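Local coordinates for protein thiamin pyrophosphokinase (Geobacillus thermodenitrificans, PDB 3K94) that probably transfers a pyrophosphate group from ATP to thiamine, producing the cofactor thiamine diphosphate, at residues Ile83-Asp86 against Trp87-Glu90. Sequence-based numbering, arbitrary orientation.
Sequences IALD and WAVE
Leu85 and Val89, both buried, meet one turn apart on helix 80-88. CD1 of Leu85 lies 3.9 Å from CG1 of Val89, and the two side chains cross at a slant. CG of Leu85 is anti to the backbone N (chi1 -177°), which lets the branched end lean along the helix toward Val89. The backbone between them is firmly hydrogen-bonded. Val89 N donates to Leu85 O at 2.9 Å. Ala88 N donates to Ala84 O in a nearly straight bond (176°). Trp87 N reaches Ile83 O at 3.1 Å, with a weak second bond to Ala84 O. That same Ala84 oxygen sits at the edge of the Trp87 indole, 4.0 Å from CE3. Val89 CG2 packs closely on Asp86 O at 3.2 Å.

The other side is looser. Glu90 is exposed, and only its CG and CD come near Asp86 O. Its backbone N bonds to Trp87 O, three residues back. Asp86 is partly exposed; its carboxylate turns from Trp87-Glu90, and OD1 bonds to Tyr119 OH.

These are i to i+3 and i to i+4 contacts late in helix 80-88, within the catalytic domain. Val89 O is bonded by Arg122 NH1. Ala84 and Trp87 rest on the parallel strands 28-30 and 46-48, while Leu85 touches Tyr119, just past helix 106-118.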
ATOM      1  N   ILE B  83      14.995   4.551  11.472  1.00 22.30           N
ATOM      2  CA  ILE B  83      16.349   4.645  12.004  1.00 27.05           C
ATOM      3  C   ILE B  83      17.256   3.631  11.325  1.00 25.31           C
ATOM      4  O   ILE B  83      18.414   3.949  11.013  1.00 21.70           O
ATOM      5  CB  ILE B  83      16.434   4.563  13.559  1.00 39.27           C
ATOM      6  CG1 ILE B  83      15.800   3.284  14.102  1.00 35.49           C
ATOM      7  CG2 ILE B  83      15.772   5.780  14.196  1.00 43.27           C
ATOM      8  CD1 ILE B  83      15.707   3.273  15.621  1.00 33.92           C
ATOM      9  N   ALA B  84      16.727   2.433  11.056  1.00 21.94           N
ATOM     10  CA  ALA B  84      17.515   1.429  10.335  1.00 23.05           C
ATOM     11  C   ALA B  84      17.917   1.944   8.954  1.00 24.96           C
ATOM     12  O   ALA B  84      19.074   1.863   8.559  1.00 25.47           O
ATOM     13  CB  ALA B  84      16.759   0.094  10.229  1.00 18.17           C
ATOM     14  N   LEU B  85      16.959   2.502   8.224  1.00 27.18           N
ATOM     15  CA  LEU B  85      17.260   2.995   6.888  1.00 23.95           C
ATOM     16  C   LEU B  85      18.201   4.206   6.928  1.00 25.91           C
ATOM     17  O   LEU B  85      19.129   4.294   6.122  1.00 25.48           O
ATOM     18  CB  LEU B  85      15.992   3.326   6.111  1.00 25.81           C
ATOM     19  CG  LEU B  85      16.240   3.782   4.672  1.00 24.44           C
ATOM     20  CD1 LEU B  85      16.900   2.687   3.818  1.00 23.42           C
ATOM     21  CD2 LEU B  85      14.948   4.242   4.074  1.00 24.71           C
ATOM     22  N   ASP B  86      17.958   5.126   7.863  1.00 24.95           N
ATOM     23  CA  ASP B  86      18.829   6.281   8.055  1.00 23.69           C
ATOM     24  C   ASP B  86      20.301   5.833   8.177  1.00 29.05           C
ATOM     25  O   ASP B  86      21.212   6.463   7.639  1.00 31.98           O
ATOM     26  CB  ASP B  86      18.411   7.052   9.310  1.00 26.87           C
ATOM     27  CG  ASP B  86      17.137   7.860   9.121  1.00 28.85           C
ATOM     28  OD1 ASP B  86      16.700   8.065   7.963  1.00 30.16           O
ATOM     29  OD2 ASP B  86      16.566   8.293  10.147  1.00 27.97           O
ATOM     30  N   TRP B  87      20.524   4.730   8.881  1.00 26.82           N
ATOM     31  CA  TRP B  87      21.868   4.196   9.045  1.00 22.60           C
ATOM     32  C   TRP B  87      22.333   3.549   7.741  1.00 26.84           C
ATOM     33  O   TRP B  87      23.398   3.876   7.214  1.00 30.48           O
ATOM     34  CB  TRP B  87      21.926   3.202  10.222  1.00 24.72           C
ATOM     35  CG  TRP B  87      23.212   2.411  10.285  1.00 24.91           C
ATOM     36  CD1 TRP B  87      24.400   2.812  10.846  1.00 22.95           C
ATOM     37  CD2 TRP B  87      23.446   1.094   9.756  1.00 27.76           C
ATOM     38  NE1 TRP B  87      25.350   1.831  10.688  1.00 21.83           N
ATOM     39  CE2 TRP B  87      24.794   0.768  10.028  1.00 28.80           C
ATOM     40  CE3 TRP B  87      22.652   0.166   9.071  1.00 31.52           C
ATOM     41  CZ2 TRP B  87      25.364  -0.449   9.643  1.00 33.71           C
ATOM     42  CZ3 TRP B  87      23.218  -1.047   8.697  1.00 31.01           C
ATOM     43  CH2 TRP B  87      24.561  -1.340   8.981  1.00 34.12           C
ATOM     44  N   ALA B  88      21.525   2.633   7.221  1.00 28.17           N
ATOM     45  CA  ALA B  88      21.829   1.943   5.966  1.00 25.30           C
ATOM     46  C   ALA B  88      22.300   2.870   4.845  1.00 28.01           C
ATOM     47  O   ALA B  88      23.261   2.555   4.148  1.00 30.01           O
ATOM     48  CB  ALA B  88      20.615   1.143   5.499  1.00 21.68           C
ATOM     49  N   VAL B  89      21.620   3.997   4.645  1.00 25.06           N
ATOM     50  CA  VAL B  89      21.987   4.885   3.536  1.00 30.50           C
ATOM     51  C   VAL B  89      23.355   5.558   3.700  1.00 34.57           C
ATOM     52  O   VAL B  89      23.806   6.259   2.798  1.00 37.03           O
ATOM     53  CB  VAL B  89      20.937   5.984   3.269  1.00 30.24           C
ATOM     54  CG1 VAL B  89      19.588   5.365   2.963  1.00 31.74           C
ATOM     55  CG2 VAL B  89      20.859   6.953   4.446  1.00 27.10           C
ATOM     56  N   GLU B  90      24.003   5.347   4.842  1.00 35.49           N
ATOM     57  CA  GLU B  90      25.348   5.873   5.067  1.00 39.14           C
ATOM     58  C   GLU B  90      26.450   4.868   4.756  1.00 39.19           C
ATOM     59  O   GLU B  90      27.633   5.209   4.813  1.00 40.00           O
ATOM     60  CB  GLU B  90      25.520   6.343   6.515  1.00 40.34           C
ATOM     61  CG  GLU B  90      24.677   7.532   6.894  1.00 42.40           C
ATOM     62  CD  GLU B  90      24.893   7.946   8.334  1.00 47.44           C
ATOM     63  OE1 GLU B  90      24.531   9.087   8.675  1.00 52.80           O
ATOM     64  OE2 GLU B  90      25.426   7.134   9.125  1.00 45.70           O
TER